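Long-range contacts in phosphonopyruvate hydrolase (PDB 2HRW), which hydrolyses the carbon-phosphorus bond of 3-phosphonopyruvate, giving pyruvate and phosphate, with a divalent metal cation as cofactor: residues A19-N24 against G43-A48; A80-G85 against S105-E110; I183-R188 against L208-T213; K190-I195 against T213-L218. All blocks are in the same frame, centred on the assembly; numbering follows the deposited sequence.

All four contacts belong to one eight-stranded parallel TIM barrel, the fold of the isocitrate lyase/PEP mutase superfamily, and follow the chain in the order 1, 2, then 3 crossed with 4. Contact 1 joins the end of strand 17-21 to helix 43-49; contacts 2 and 3 pair strands 78-81 with 106-110 and 182-185 with 208-210. Contact 4 continues contact 3 beyond the strands, their centres about 10 Å apart; they share T213, and S187 meets E194. Contacts 1 and 2, centres about 13 Å apart, touch between G43 and D81. Together they place substrate-binding residues and the magnesium-binding D81 at and beyond the C-terminal strand ends, consistent with one active site.

Contact 1: residues A19-N24 against G43-A48; sequences AMAAHN and GFELSA. With NA (sodium ion), chain B.
In the TIM barrel, the turn leaving strand 17-21 packs on helix 43-49, and a histidine-carboxylate hydrogen bond between H23 and E45 joins them. H23 ND1 donates to E45 OE1 over 2.9 Å. The acceptor sits at the ring edge, tilted 16° from the imidazole plane, while the N-H reaches OE1 from its syn side, 28° out of the carboxylate plane. E45 gets there by a kink: its CG stands beside the backbone N and the chain then bends at chi2 (-123°), carrying the carboxylate past A21 to H23. On the way its CG lies 3.9 Å from A21 CB, and OE2 passes 3.7 Å from the same methyl. The second oxygen, OE2, accepts from I239 N of helix 237-256, so each carboxylate oxygen has a partner. Replacing E45 with an alanine would probably leave H23 ND1 and I239 N without their acceptor and the imidazole freer to turn. One residue on in the helix, L46 CD1 rests 3.8 Å from H23 O. That carbonyl oxygen also binds a sodium ion at 2.8 Å, together with S49 OG and two other atoms. G43 and F44, at the start of the same helix, bind substrate. Loops and short helices gathered beyond the strand ends in this way are the catalytic face of a TIM barrel.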
loop_
_atom_site.group_PDB
_atom_site.type_symbol
_atom_site.label_atom_id
_atom_site.label_comp_id
_atom_site.label_asym_id
_atom_site.label_seq_id
_atom_site.Cartn_x
_atom_site.Cartn_y
_atom_site.Cartn_z
ATOM N N ALA A 19 20.093 15.844 12.576
ATOM C CA ALA A 19 19.188 14.935 11.887
ATOM C C ALA A 19 19.861 14.354 10.649
ATOM O O ALA A 19 20.386 15.087 9.803
ATOM C CB ALA A 19 17.916 15.660 11.475
ATOM N N MET A 20 19.815 13.036 10.546
ATOM C CA MET A 20 20.395 12.309 9.409
ATOM C C MET A 20 19.318 11.751 8.461
ATOM O O MET A 20 18.248 11.310 8.881
ATOM C CB MET A 20 21.278 11.171 9.923
ATOM C CG MET A 20 21.784 10.231 8.848
ATOM S SD MET A 20 22.490 11.069 7.369
ATOM C CE MET A 20 24.004 11.865 8.066
ATOM N N ALA A 21 19.605 11.805 7.165
ATOM C CA ALA A 21 18.691 11.308 6.147
ATOM C C ALA A 21 18.563 9.778 6.246
ATOM O O ALA A 21 19.458 9.091 6.747
ATOM C CB ALA A 21 19.192 11.710 4.736
ATOM N N ALA A 22 17.463 9.244 5.731
ATOM C CA ALA A 22 17.248 7.819 5.785
ATOM C C ALA A 22 16.202 7.464 4.755
ATOM O O ALA A 22 15.148 8.095 4.723
ATOM C CB ALA A 22 16.772 7.414 7.213
ATOM N N HIS A 23 16.495 6.476 3.907
ATOM C CA HIS A 23 15.534 6.052 2.893
ATOM C C HIS A 23 14.803 4.734 3.233
ATOM O O HIS A 23 13.935 4.281 2.475
ATOM C CB HIS A 23 16.190 5.949 1.511
ATOM C CG HIS A 23 17.412 5.105 1.497
ATOM N ND1 HIS A 23 18.616 5.541 2.002
ATOM C CD2 HIS A 23 17.613 3.831 1.082
ATOM C CE1 HIS A 23 19.509 4.576 1.902
ATOM N NE2 HIS A 23 18.928 3.527 1.349
ATOM N N ASN A 24 15.160 4.121 4.356
ATOM C CA ASN A 24 14.490 2.907 4.833
ATOM C C ASN A 24 14.786 2.784 6.329
ATOM O O ASN A 24 15.718 3.427 6.805
ATOM C CB ASN A 24 14.951 1.656 4.068
ATOM C CG ASN A 24 16.454 1.435 4.131
ATOM O OD1 ASN A 24 17.087 1.639 5.171
ATOM N ND2 ASN A 24 17.033 0.983 3.013
ATOM N N GLY A 43 12.380 13.310 0.960
ATOM C CA GLY A 43 11.679 12.969 -0.265
ATOM C C GLY A 43 12.724 12.663 -1.335
ATOM O O GLY A 43 12.552 11.767 -2.158
ATOM N N PHE A 44 13.822 13.411 -1.333
ATOM C CA PHE A 44 14.878 13.170 -2.323
ATOM C C PHE A 44 15.440 11.742 -2.206
ATOM O O PHE A 44 15.518 11.005 -3.198
ATOM C CB PHE A 44 16.034 14.174 -2.145
ATOM C CG PHE A 44 17.224 13.876 -3.017
ATOM C CD1 PHE A 44 17.138 13.984 -4.400
ATOM C CD2 PHE A 44 18.419 13.440 -2.471
ATOM C CE1 PHE A 44 18.221 13.659 -5.201
ATOM C CE2 PHE A 44 19.494 13.119 -3.283
ATOM C CZ PHE A 44 19.378 13.234 -4.653
ATOM N N GLU A 45 15.841 11.371 -0.987
ATOM C CA GLU A 45 16.421 10.061 -0.745
ATOM C C GLU A 45 15.526 8.906 -1.119
ATOM O O GLU A 45 15.971 7.930 -1.717
ATOM C CB GLU A 45 16.824 9.899 0.722
ATOM C CG GLU A 45 18.164 10.540 1.132
ATOM C CD GLU A 45 19.115 9.516 1.749
ATOM O OE1 GLU A 45 18.621 8.449 2.171
ATOM O OE2 GLU A 45 20.342 9.768 1.834
ATOM N N LEU A 46 14.254 9.012 -0.761
ATOM C CA LEU A 46 13.326 7.940 -1.042
ATOM C C LEU A 46 13.060 7.819 -2.546
ATOM O O LEU A 46 13.040 6.719 -3.099
ATOM C CB LEU A 46 12.024 8.158 -0.261
ATOM C CG LEU A 46 10.929 7.088 -0.392
ATOM C CD1 LEU A 46 11.387 5.741 0.136
ATOM C CD2 LEU A 46 9.713 7.540 0.370
ATOM N N SER A 47 12.865 8.946 -3.208
ATOM C CA SER A 47 12.608 8.903 -4.630
ATOM C C SER A 47 13.874 8.435 -5.326
ATOM O O SER A 47 13.821 7.876 -6.423
ATOM C CB SER A 47 12.215 10.293 -5.135
ATOM O OG SER A 47 13.244 11.215 -4.840
ATOM N N ALA A 48 15.020 8.665 -4.686
ATOM C CA ALA A 48 16.277 8.268 -5.278
ATOM C C ALA A 48 16.389 6.741 -5.171
ATOM O O ALA A 48 16.781 6.068 -6.129
ATOM C CB ALA A 48 17.431 8.966 -4.552
HETATM NA NA NA B . 13.586 2.728 0.126
#

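Contact 2: residues A80-G85 against S105-E110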
loop_
_atom_site.group_PDB
_atom_site.type_symbol
_atom_site.label_atom_id
_atom_site.label_comp_id
_atom_site.label_asym_id
_atom_site.label_seq_id
_atom_site.Cartn_x
_atom_site.Cartn_y
_atom_site.Cartn_z
ATOM N N ALA A 80 9.574 14.592 8.939
ATOM C CA ALA A 80 9.128 14.181 7.611
ATOM C C ALA A 80 9.145 15.292 6.576
ATOM O O ALA A 80 8.697 16.401 6.843
ATOM C CB ALA A 80 7.730 13.604 7.691
ATOM N N ASP A 81 9.665 14.972 5.397
ATOM C CA ASP A 81 9.700 15.895 4.273
ATOM C C ASP A 81 8.368 15.706 3.528
ATOM O O ASP A 81 8.155 14.664 2.918
ATOM C CB ASP A 81 10.866 15.511 3.362
ATOM C CG ASP A 81 10.914 16.316 2.082
ATOM O OD1 ASP A 81 9.963 17.087 1.805
ATOM O OD2 ASP A 81 11.919 16.159 1.342
ATOM N N ILE A 82 7.469 16.687 3.575
ATOM C CA ILE A 82 6.187 16.549 2.881
ATOM C C ILE A 82 6.122 17.487 1.685
ATOM O O ILE A 82 5.035 17.775 1.172
ATOM C CB ILE A 82 4.966 16.873 3.792
ATOM C CG1 ILE A 82 5.073 18.300 4.315
ATOM C CG2 ILE A 82 4.892 15.899 4.957
ATOM C CD1 ILE A 82 3.901 18.729 5.139
ATOM N N ASP A 83 7.288 17.957 1.252
ATOM C CA ASP A 83 7.410 18.865 0.106
ATOM C C ASP A 83 6.559 20.129 0.203
ATOM O O ASP A 83 6.792 20.968 1.066
ATOM C CB ASP A 83 7.095 18.129 -1.203
ATOM C CG ASP A 83 8.267 17.292 -1.699
ATOM O OD1 ASP A 83 8.170 16.044 -1.680
ATOM O OD2 ASP A 83 9.298 17.885 -2.105
ATOM N N THR A 84 5.571 20.271 -0.671
ATOM C CA THR A 84 4.736 21.465 -0.660
ATOM C C THR A 84 3.338 21.189 -0.151
ATOM O O THR A 84 2.413 21.952 -0.418
ATOM C CB THR A 84 4.602 22.071 -2.059
ATOM O OG1 THR A 84 3.656 21.314 -2.815
ATOM C CG2 THR A 84 5.927 22.020 -2.786
ATOM N N GLY A 85 3.161 20.079 0.549
ATOM C CA GLY A 85 1.852 19.800 1.096
ATOM C C GLY A 85 0.918 18.982 0.237
ATOM O O GLY A 85 -0.204 18.716 0.669
ATOM N N SER A 105 7.499 13.444 14.331
ATOM C CA SER A 105 7.457 14.469 15.380
ATOM C C SER A 105 7.465 15.893 14.809
ATOM O O SER A 105 7.257 16.862 15.537
ATOM C CB SER A 105 8.617 14.267 16.345
ATOM O OG SER A 105 8.511 12.976 16.908
ATOM N N ALA A 106 7.675 15.988 13.495
ATOM C CA ALA A 106 7.703 17.261 12.790
ATOM C C ALA A 106 7.497 16.979 11.312
ATOM O O ALA A 106 7.645 15.842 10.863
ATOM C CB ALA A 106 9.066 17.940 12.996
ATOM N N ILE A 107 7.140 18.010 10.557
ATOM C CA ILE A 107 6.998 17.888 9.107
ATOM C C ILE A 107 7.642 19.140 8.537
ATOM O O ILE A 107 7.634 20.172 9.191
ATOM C CB ILE A 107 5.527 17.861 8.640
ATOM C CG1 ILE A 107 4.754 18.979 9.339
ATOM C CG2 ILE A 107 4.934 16.471 8.855
ATOM C CD1 ILE A 107 3.627 19.472 8.561
ATOM N N VAL A 108 8.212 19.039 7.334
ATOM C CA VAL A 108 8.836 20.162 6.636
ATOM C C VAL A 108 8.078 20.408 5.325
ATOM O O VAL A 108 7.886 19.490 4.513
ATOM C CB VAL A 108 10.299 19.874 6.305
ATOM C CG1 VAL A 108 10.851 20.971 5.426
ATOM C CG2 VAL A 108 11.103 19.775 7.610
ATOM N N MET A 109 7.643 21.644 5.109
ATOM C CA MET A 109 6.884 21.967 3.907
ATOM C C MET A 109 7.490 23.208 3.307
ATOM O O MET A 109 7.896 24.088 4.038
ATOM C CB MET A 109 5.432 22.195 4.298
ATOM C CG MET A 109 4.511 22.467 3.167
ATOM S SD MET A 109 2.841 22.515 3.828
ATOM C CE MET A 109 2.823 24.118 4.771
ATOM N N GLU A 110 7.563 23.279 1.979
ATOM C CA GLU A 110 8.182 24.430 1.308
ATOM C C GLU A 110 7.195 25.289 0.550
ATOM O O GLU A 110 6.161 24.798 0.104
ATOM C CB GLU A 110 9.286 23.942 0.360
ATOM C CG GLU A 110 8.856 22.792 -0.542
ATOM C CD GLU A 110 10.035 22.015 -1.104
ATOM O OE1 GLU A 110 10.165 21.965 -2.343
ATOM O OE2 GLU A 110 10.833 21.457 -0.314
HETATM O O HOH W 1 10.912 19.233 -3.519
HETATM O O HOH W 2 11.249 18.831 -0.284
#
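The carboxylates of D83 and E110 lie side by side and point the same way, their planes 77° apart, with D83 OD2 4.2 Å from E110 OE1. Neither stacks on the other; water meets the oxygens instead, one molecule lying 2.8 Å from D83 OD2 and 2.7 Å from E110 OE2, a second also bridging the two groups. A third flat group, the D81 carboxylate, turns OD1 toward D83 N (2.9 Å), an Asx turn in which D83 N meets OD1 nearly along the oxygen's own C-O bond. D81 OD2 is taken up by G43 N. Leading up to the acids, the parallel strands 78-81 and 106-110 pair through A80 N to A106 O, V108 N to A80 O and I82 N to V108 O. The chain then makes a type II' turn from I82 to G85, within which D83 O accepts from E110 N at 2.6 Å. The apolar side is carried by I82: with CG1 set between the backbone N and carbonyl carbon (chi1 59°), CD1 reaches I107 CD1 at 3.5 Å and M109 CB at 3.9 Å. A80 and I107 share one face of the sheet and pack on helix 89-102, which completes the beta-alpha-beta unit. T84 CG2 meets E110 CG at 3.8 Å. E110 also has long, weak ion pairs with R155 and K112. Three acids gathered at the strand ends, with D81 a magnesium ligand and water linking the other two, are consistent with a site shaped to hold a hydrated divalent cation.

Contact 3: residues I183-R188 against L208-T213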
loop_
_atom_site.group_PDB
_atom_site.type_symbol
_atom_site.label_atom_id
_atom_site.label_comp_id
_atom_site.label_asym_id
_atom_site.label_seq_id
_atom_site.Cartn_x
_atom_site.Cartn_y
_atom_site.Cartn_z
ATOM N N ILE A 183 12.247 27.656 10.918
ATOM C CA ILE A 183 12.391 28.023 9.510
ATOM C C ILE A 183 13.604 27.371 8.877
ATOM O O ILE A 183 14.744 27.507 9.351
ATOM C CB ILE A 183 12.523 29.580 9.277
ATOM C CG1 ILE A 183 11.184 30.274 9.449
ATOM C CG2 ILE A 183 12.939 29.867 7.846
ATOM C CD1 ILE A 183 10.614 30.102 10.759
ATOM N N LEU A 184 13.346 26.658 7.798
ATOM C CA LEU A 184 14.399 26.007 7.050
ATOM C C LEU A 184 14.651 27.011 5.938
ATOM O O LEU A 184 13.727 27.411 5.220
ATOM C CB LEU A 184 13.880 24.700 6.463
ATOM C CG LEU A 184 14.725 23.721 5.651
ATOM C CD1 LEU A 184 15.885 24.414 4.943
ATOM C CD2 LEU A 184 15.219 22.666 6.597
ATOM N N ILE A 185 15.890 27.458 5.823
ATOM C CA ILE A 185 16.241 28.397 4.774
ATOM C C ILE A 185 17.323 27.686 3.959
ATOM O O ILE A 185 18.313 27.214 4.489
ATOM C CB ILE A 185 16.723 29.742 5.378
ATOM C CG1 ILE A 185 17.330 30.621 4.289
ATOM C CG2 ILE A 185 17.696 29.489 6.485
ATOM C CD1 ILE A 185 16.386 30.942 3.147
ATOM N N HIS A 186 17.109 27.592 2.661
ATOM C CA HIS A 186 18.038 26.882 1.820
ATOM C C HIS A 186 18.815 27.799 0.888
ATOM O O HIS A 186 18.325 28.859 0.522
ATOM C CB HIS A 186 17.234 25.843 1.034
ATOM C CG HIS A 186 18.057 24.723 0.484
ATOM N ND1 HIS A 186 19.191 24.253 1.115
ATOM C CD2 HIS A 186 17.896 23.961 -0.626
ATOM C CE1 HIS A 186 19.696 23.253 0.414
ATOM N NE2 HIS A 186 18.929 23.055 -0.645
ATOM N N SER A 187 20.031 27.395 0.519
ATOM C CA SER A 187 20.874 28.179 -0.397
ATOM C C SER A 187 21.562 27.328 -1.478
ATOM O O SER A 187 21.922 26.174 -1.228
ATOM C CB SER A 187 21.943 28.955 0.379
ATOM O OG SER A 187 22.904 29.497 -0.510
ATOM N N ARG A 188 21.740 27.913 -2.669
ATOM C CA ARG A 188 22.385 27.241 -3.814
ATOM C C ARG A 188 23.912 27.371 -3.795
ATOM O O ARG A 188 24.623 26.366 -3.788
ATOM C CB ARG A 188 21.876 27.811 -5.149
ATOM C CG ARG A 188 20.789 26.987 -5.860
ATOM C CD ARG A 188 20.506 27.524 -7.279
ATOM N NE ARG A 188 19.228 27.051 -7.805
ATOM C CZ ARG A 188 18.887 25.769 -7.906
ATOM N NH1 ARG A 188 19.735 24.825 -7.519
ATOM N NH2 ARG A 188 17.693 25.428 -8.382
ATOM N N LEU A 208 16.305 28.443 13.433
ATOM C CA LEU A 208 16.534 28.196 12.005
ATOM C C LEU A 208 17.043 26.779 11.760
ATOM O O LEU A 208 17.614 26.144 12.653
ATOM C CB LEU A 208 17.539 29.179 11.402
ATOM C CG LEU A 208 17.172 30.659 11.384
ATOM C CD1 LEU A 208 18.249 31.457 10.636
ATOM C CD2 LEU A 208 15.819 30.820 10.726
ATOM N N VAL A 209 16.828 26.291 10.541
ATOM C CA VAL A 209 17.231 24.940 10.144
ATOM C C VAL A 209 18.134 25.007 8.930
ATOM O O VAL A 209 17.816 25.693 7.956
ATOM C CB VAL A 209 16.033 24.085 9.708
ATOM C CG1 VAL A 209 16.439 22.609 9.660
ATOM C CG2 VAL A 209 14.830 24.322 10.631
ATOM N N LEU A 210 19.252 24.291 8.991
ATOM C CA LEU A 210 20.185 24.234 7.875
ATOM C C LEU A 210 20.324 22.815 7.343
ATOM O O LEU A 210 20.227 21.828 8.085
ATOM C CB LEU A 210 21.566 24.745 8.295
ATOM C CG LEU A 210 21.600 26.203 8.733
ATOM C CD1 LEU A 210 23.028 26.629 8.987
ATOM C CD2 LEU A 210 20.972 27.064 7.659
ATOM N N VAL A 211 20.567 22.747 6.040
ATOM C CA VAL A 211 20.776 21.503 5.299
ATOM C C VAL A 211 21.940 21.873 4.409
ATOM O O VAL A 211 21.777 21.994 3.207
ATOM C CB VAL A 211 19.548 21.175 4.411
ATOM C CG1 VAL A 211 19.707 19.809 3.779
ATOM C CG2 VAL A 211 18.276 21.239 5.244
ATOM N N PRO A 212 23.130 22.062 5.003
ATOM C CA PRO A 212 24.431 22.446 4.424
ATOM C C PRO A 212 25.071 21.485 3.441
ATOM O O PRO A 212 26.298 21.399 3.347
ATOM C CB PRO A 212 25.301 22.628 5.656
ATOM C CG PRO A 212 24.833 21.465 6.513
ATOM C CD PRO A 212 23.311 21.595 6.392
ATOM N N THR A 213 24.233 20.773 2.702
ATOM C CA THR A 213 24.687 19.789 1.726
ATOM C C THR A 213 25.654 20.324 0.661
ATOM O O THR A 213 26.632 19.655 0.317
ATOM C CB THR A 213 23.450 19.127 1.036
ATOM O OG1 THR A 213 22.710 18.376 2.011
ATOM C CG2 THR A 213 23.889 18.197 -0.079
HETATM O O HOH W 3 20.342 25.100 4.008
#
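L184 and V209 face each other as a bridged pair in the parallel sheet of the TIM barrel, where the segments 183-185 and 208-210 run at 39° to one another and helix 193-201 connects their strands in a beta-alpha-beta unit. Followed outward, L184 first sets CB 3.9 Å from V209 CB. CG stands anti to the backbone N (chi1 -178°), and chi2 at -27° lies away from a staggered value, with both methyls toward V209 and V211. CD1 then lies 3.8 Å from V209 O. CD2 presses against V209 CG1 at 3.3 Å, tighter than ordinary van der Waals contact, and reaches V211 CG2 at 3.6 Å, the L184 and V211 side chains crossing at about a right angle. L184 also touches R155, and V209 leans on I153 and I231, so this face belongs to the barrel interior. On the face bearing I183 and L208, I183 CB meets L208 CD2. The backbones are tied by V209 N to I183 O at 2.7 Å and by a weak bond from I185 N to V209 O. Past the bridges the strands diverge toward the substrate-binding H186, whose ring brings CE1 to V211 O edge-on. Between them one water lies in the plane of the imidazole, 3.2 Å from H186 ND1, donates to I185 O and accepts from V211 N at 3.1 Å.

Contact 4: residues K190-I195 against T213-L218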
loop_
_atom_site.group_PDB
_atom_site.type_symbol
_atom_site.label_atom_id
_atom_site.label_comp_id
_atom_site.label_asym_id
_atom_site.label_seq_id
_atom_site.Cartn_x
_atom_site.Cartn_y
_atom_site.Cartn_z
ATOM N N LYS A 190 27.876 27.649 -3.916
ATOM C CA LYS A 190 28.753 26.567 -3.487
ATOM C C LYS A 190 29.492 26.989 -2.217
ATOM O O LYS A 190 30.140 26.162 -1.569
ATOM C CB LYS A 190 29.746 26.171 -4.582
ATOM C CG LYS A 190 29.783 24.662 -4.843
ATOM C CD LYS A 190 29.971 23.848 -3.554
ATOM C CE LYS A 190 31.364 24.042 -2.932
ATOM N NZ LYS A 190 31.533 23.368 -1.601
ATOM N N THR A 191 29.379 28.279 -1.867
ATOM C CA THR A 191 29.987 28.833 -0.648
ATOM C C THR A 191 28.871 29.211 0.324
ATOM O O THR A 191 27.826 29.729 -0.088
ATOM C CB THR A 191 30.760 30.103 -0.923
ATOM O OG1 THR A 191 29.842 31.192 -1.064
ATOM C CG2 THR A 191 31.546 29.962 -2.187
ATOM N N PRO A 192 29.081 28.969 1.628
ATOM C CA PRO A 192 28.067 29.296 2.619
ATOM C C PRO A 192 28.011 30.779 2.948
ATOM O O PRO A 192 27.789 31.132 4.096
ATOM C CB PRO A 192 28.491 28.464 3.819
ATOM C CG PRO A 192 29.953 28.551 3.745
ATOM C CD PRO A 192 30.232 28.322 2.277
ATOM N N ASP A 193 28.219 31.640 1.946
ATOM C CA ASP A 193 28.174 33.088 2.151
ATOM C C ASP A 193 26.731 33.547 2.230
ATOM O O ASP A 193 26.351 34.314 3.113
ATOM C CB ASP A 193 28.859 33.833 0.998
ATOM C CG ASP A 193 30.377 33.731 1.043
ATOM O OD1 ASP A 193 31.044 34.407 0.222
ATOM O OD2 ASP A 193 30.909 32.979 1.892
ATOM N N GLU A 194 25.928 33.069 1.290
ATOM C CA GLU A 194 24.522 33.433 1.238
ATOM C C GLU A 194 23.790 33.025 2.515
ATOM O O GLU A 194 23.114 33.830 3.151
ATOM C CB GLU A 194 23.884 32.780 0.019
ATOM C CG GLU A 194 22.475 33.240 -0.232
ATOM C CD GLU A 194 21.996 32.915 -1.636
ATOM O OE1 GLU A 194 21.839 31.710 -1.960
ATOM O OE2 GLU A 194 21.780 33.877 -2.412
ATOM N N ILE A 195 23.946 31.767 2.891
ATOM C CA ILE A 195 23.319 31.241 4.088
ATOM C C ILE A 195 23.686 32.051 5.327
ATOM O O ILE A 195 22.797 32.468 6.072
ATOM C CB ILE A 195 23.717 29.757 4.304
ATOM C CG1 ILE A 195 22.860 28.860 3.420
ATOM C CG2 ILE A 195 23.511 29.347 5.755
ATOM C CD1 ILE A 195 21.382 28.852 3.810
ATOM N N THR A 213 24.233 20.773 2.702
ATOM C CA THR A 213 24.687 19.789 1.726
ATOM C C THR A 213 25.654 20.324 0.661
ATOM O O THR A 213 26.632 19.655 0.317
ATOM C CB THR A 213 23.450 19.127 1.036
ATOM O OG1 THR A 213 22.710 18.376 2.011
ATOM C CG2 THR A 213 23.889 18.197 -0.079
ATOM N N ALA A 214 25.397 21.532 0.157
ATOM C CA ALA A 214 26.244 22.131 -0.892
ATOM C C ALA A 214 27.526 22.787 -0.386
ATOM O O ALA A 214 28.468 22.993 -1.154
ATOM C CB ALA A 214 25.427 23.157 -1.694
ATOM N N TYR A 215 27.549 23.150 0.894
ATOM C CA TYR A 215 28.730 23.777 1.477
ATOM C C TYR A 215 29.212 22.922 2.642
ATOM O O TYR A 215 29.021 23.241 3.814
ATOM C CB TYR A 215 28.420 25.217 1.916
ATOM C CG TYR A 215 26.967 25.573 1.829
ATOM C CD1 TYR A 215 26.068 25.077 2.769
ATOM C CD2 TYR A 215 26.471 26.351 0.774
ATOM C CE1 TYR A 215 24.704 25.329 2.677
ATOM C CE2 TYR A 215 25.097 26.615 0.660
ATOM C CZ TYR A 215 24.211 26.088 1.626
ATOM O OH TYR A 215 22.827 26.263 1.550
ATOM N N PRO A 216 29.851 21.796 2.311
ATOM C CA PRO A 216 30.383 20.846 3.285
ATOM C C PRO A 216 31.579 21.353 4.088
ATOM O O PRO A 216 32.202 20.589 4.824
ATOM C CB PRO A 216 30.729 19.629 2.420
ATOM C CG PRO A 216 31.104 20.245 1.121
ATOM C CD PRO A 216 30.043 21.296 0.938
ATOM N N GLN A 217 31.913 22.629 3.948
ATOM C CA GLN A 217 33.051 23.161 4.689
ATOM C C GLN A 217 32.554 23.711 6.016
ATOM O O GLN A 217 33.328 23.961 6.947
ATOM C CB GLN A 217 33.756 24.244 3.871
ATOM C CG GLN A 217 32.844 25.324 3.317
ATOM C CD GLN A 217 32.411 25.089 1.868
ATOM O OE1 GLN A 217 31.808 25.968 1.258
ATOM N NE2 GLN A 217 32.718 23.914 1.315
ATOM N N LEU A 218 31.234 23.856 6.081
ATOM C CA LEU A 218 30.537 24.365 7.258
ATOM C C LEU A 218 30.288 23.201 8.233
ATOM O O LEU A 218 29.353 22.420 8.041
ATOM C CB LEU A 218 29.198 24.995 6.825
ATOM C CG LEU A 218 28.660 26.191 7.619
ATOM C CD1 LEU A 218 27.188 26.446 7.290
ATOM C CD2 LEU A 218 28.794 25.900 9.088
#
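P192, I195 and Y215 make the close-packed half of this contact, while K190 reaches over the solvent side. P192 and Y215 run alongside in opposite senses: P192 CD lies 3.6 Å from Y215 CB, and P192 CB stands 3.8 Å from Y215 CG. Deeper in, I195 crosses the tyrosine at about a right angle and sets CG1 3.2 Å from Y215 OH and 3.6 Å from CZ. The ring is directed there by an unusual first torsion, chi1 8°, close to eclipsed, with A214 CB over one face, displaced toward the ring's rim. Y215 OH probably hydrogen-bonds S187 O and takes a weak bond from S187 N, linking the phenol to the substrate-binding loop. A leucine in place of Y215 would probably leave S187 without its phenol partner and open a gap beside I195 CG1. L218 CD1 closes the apolar patch 4.2 Å from P192 CB. The outer part is looser and more polar. The K190 chain bends at chi2 and chi3 so that NZ donates to A214 O over 3.1 Å, in the carbonyl plane. P216 CD borders the same ammonium and P216 packs on I259 of the second subunit. The type I turn Y215-L218 packs against P192 at the N-cap of helix 193-201, so loops after successive strands meet at the C-terminal end of the TIM barrel.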